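Local coordinates for protein cell division topological specificity factor (Helicobacter pylori, PDB 3KU7) that probably confines septum formation to mid-cell by preventing the division inhibitors MinC and MinD from acting at internal sites, at residues 47-50 with 51-55. Numbering follows the deposited sequence.
Sequences AVIQ and KYTKS
Ala-47 and Lys-51 begin the last turns of helix 38-53 with a routine i to i+4 bond, Lys-51 N to Ala-47 O at 3.1 Å. One residue on, Val-48 O takes the amide of Tyr-52 (Tyr-52 N to Val-48 O 3.2 Å), and the edge of the tyrosine ring also comes up to this oxygen, which lies close to the ring plane. Val-48 and Tyr-52 run side by side: Val-48 CG1, placed anti to its own backbone N, touches Tyr-52 CE1 at 3.5 Å. On this flank the second subunit packs its Glu-44 on Val-48 and its Met-41 on Tyr-52.

Ile-49 O is gripped twice by Thr-53. Thr-53 N arrives nearly head-on, 2.8 Å from Ile-49 O, whereas Thr-53 OG1, 2.9 Å from Ile-49 O, sits well above the carbonyl plane at a C=O...O angle of 116°. A chi1 of 69° sets the hydroxyl between its own N and carbonyl carbon, from where it reaches back up the helix. The same OG1 faces Ser-55 N in an ST turn, although the model is less sure there. Ile-49 itself packs on Leu-25 and Ile-76 of the sheet and on Ile-45 of the second subunit.

Gln-50 O receives a weak bond from the N of Lys-54, the first residue past the helix to leave helical backbone angles, with positive phi. The extended Gln-50 side chain passes the turn, and its NE2 meets Ser-55 O at 2.9 Å with a nearly straight N-H (165°), the acceptor lying in the amide plane. Ser-55 OG in turn bonds Ile-77 O on strand 69-77. Side-chain bonds thus supplement the backbone pattern where it runs out: Thr-53 doubles the grip on Ile-49 O, and Gln-50 ties the helix end to Ser-55, just before strand 57-61.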
ATOM      1  N   ALA A  47       1.738   6.717   7.413  1.00 44.51           N
ATOM      2  CA  ALA A  47       1.070   7.725   8.220  1.00 43.69           C
ATOM      3  C   ALA A  47      -0.439   7.685   7.987  1.00 43.57           C
ATOM      4  O   ALA A  47      -1.229   7.751   8.919  1.00 44.19           O
ATOM      5  CB  ALA A  47       1.607   9.092   7.885  1.00 43.88           C
ATOM      6  N   VAL A  48      -0.844   7.541   6.736  1.00 42.95           N
ATOM      7  CA  VAL A  48      -2.266   7.509   6.417  1.00 43.08           C
ATOM      8  C   VAL A  48      -2.942   6.292   6.997  1.00 42.61           C
ATOM      9  O   VAL A  48      -4.050   6.368   7.542  1.00 41.53           O
ATOM     10  CB  VAL A  48      -2.510   7.553   4.884  1.00 42.81           C
ATOM     11  CG1 VAL A  48      -4.003   7.428   4.579  1.00 41.82           C
ATOM     12  CG2 VAL A  48      -1.933   8.841   4.326  1.00 42.68           C
ATOM     13  N   ILE A  49      -2.275   5.162   6.894  1.00 43.57           N
ATOM     14  CA  ILE A  49      -2.883   3.980   7.431  1.00 44.78           C
ATOM     15  C   ILE A  49      -3.106   4.157   8.924  1.00 46.96           C
ATOM     16  O   ILE A  49      -4.210   3.925   9.403  1.00 49.05           O
ATOM     17  CB  ILE A  49      -2.025   2.743   7.119  1.00 44.86           C
ATOM     18  CG1 ILE A  49      -2.195   2.380   5.640  1.00 45.53           C
ATOM     19  CG2 ILE A  49      -2.425   1.593   7.999  1.00 43.26           C
ATOM     20  CD1 ILE A  49      -1.199   1.337   5.149  1.00 46.12           C
ATOM     21  N   GLN A  50      -2.088   4.605   9.659  1.00 47.98           N
ATOM     22  CA  GLN A  50      -2.228   4.792  11.112  1.00 48.70           C
ATOM     23  C   GLN A  50      -3.386   5.707  11.449  1.00 49.29           C
ATOM     24  O   GLN A  50      -4.062   5.554  12.467  1.00 49.44           O
ATOM     25  CB  GLN A  50      -0.946   5.370  11.724  1.00 49.31           C
ATOM     26  CG  GLN A  50       0.099   4.325  12.064  1.00 50.11           C
ATOM     27  CD  GLN A  50       1.221   4.881  12.908  1.00 51.51           C
ATOM     28  OE1 GLN A  50       2.040   5.669  12.431  1.00 51.80           O
ATOM     29  NE2 GLN A  50       1.263   4.478  14.175  1.00 52.59           N
ATOM     30  N   LYS A  51      -3.599   6.668  10.573  1.00 49.18           N
ATOM     31  CA  LYS A  51      -4.661   7.614  10.754  1.00 49.54           C
ATOM     32  C   LYS A  51      -6.022   6.911  10.775  1.00 50.20           C
ATOM     33  O   LYS A  51      -6.776   7.052  11.728  1.00 51.40           O
ATOM     34  CB  LYS A  51      -4.567   8.660   9.639  1.00 48.87           C
ATOM     35  CG  LYS A  51      -5.725   9.619   9.546  1.00 47.93           C
ATOM     36  CD  LYS A  51      -5.288  10.979   9.000  1.00 49.83           C
ATOM     37  CE  LYS A  51      -5.810  11.272   7.605  1.00 49.97           C
ATOM     38  NZ  LYS A  51      -7.299  11.449   7.612  1.00 51.61           N
ATOM     39  N   TYR A  52      -6.335   6.136   9.745  1.00 50.86           N
ATOM     40  CA  TYR A  52      -7.628   5.470   9.708  1.00 52.66           C
ATOM     41  C   TYR A  52      -7.743   4.228  10.561  1.00 52.77           C
ATOM     42  O   TYR A  52      -8.832   3.895  10.997  1.00 53.16           O
ATOM     43  CB  TYR A  52      -8.037   5.152   8.264  1.00 52.66           C
ATOM     44  CG  TYR A  52      -8.103   6.395   7.399  1.00 54.77           C
ATOM     45  CD1 TYR A  52      -6.934   7.005   6.952  1.00 56.27           C
ATOM     46  CD2 TYR A  52      -9.326   7.002   7.076  1.00 55.15           C
ATOM     47  CE1 TYR A  52      -6.968   8.199   6.214  1.00 57.36           C
ATOM     48  CE2 TYR A  52      -9.373   8.202   6.335  1.00 55.91           C
ATOM     49  CZ  TYR A  52      -8.187   8.794   5.907  1.00 56.84           C
ATOM     50  OH  TYR A  52      -8.217   9.978   5.194  1.00 57.11           O
ATOM     51  N   THR A  53      -6.634   3.553  10.821  1.00 54.47           N
ATOM     52  CA  THR A  53      -6.673   2.329  11.623  1.00 55.88           C
ATOM     53  C   THR A  53      -6.268   2.513  13.082  1.00 57.38           C
ATOM     54  O   THR A  53      -6.427   1.601  13.898  1.00 56.02           O
ATOM     55  CB  THR A  53      -5.754   1.251  11.041  1.00 54.10           C
ATOM     56  OG1 THR A  53      -4.387   1.642  11.214  1.00 52.63           O
ATOM     57  CG2 THR A  53      -6.048   1.026   9.575  1.00 53.04           C
ATOM     58  N   LYS A  54      -5.723   3.686  13.391  1.00 59.12           N
ATOM     59  CA  LYS A  54      -5.270   4.024  14.740  1.00 60.72           C
ATOM     60  C   LYS A  54      -4.231   3.011  15.277  1.00 60.79           C
ATOM     61  O   LYS A  54      -3.894   3.020  16.458  1.00 60.90           O
ATOM     62  CB  LYS A  54      -6.477   4.106  15.688  1.00 61.95           C
ATOM     63  CG  LYS A  54      -7.764   4.691  15.059  1.00 65.10           C
ATOM     64  CD  LYS A  54      -7.676   6.190  14.784  1.00 69.01           C
ATOM     65  CE  LYS A  54      -8.660   6.666  13.683  1.00 72.20           C
ATOM     66  NZ  LYS A  54     -10.127   6.454  13.932  1.00 75.47           N
ATOM     67  N   SER A  55      -3.717   2.150  14.393  1.00 59.21           N
ATOM     68  CA  SER A  55      -2.719   1.122  14.752  1.00 56.88           C
ATOM     69  C   SER A  55      -1.414   1.728  15.254  1.00 56.53           C
ATOM     70  O   SER A  55      -1.087   2.856  14.910  1.00 56.38           O
ATOM     71  CB  SER A  55      -2.394   0.224  13.551  1.00 55.00           C
ATOM     72  OG  SER A  55      -1.309  -0.636  13.876  1.00 50.06           O
TER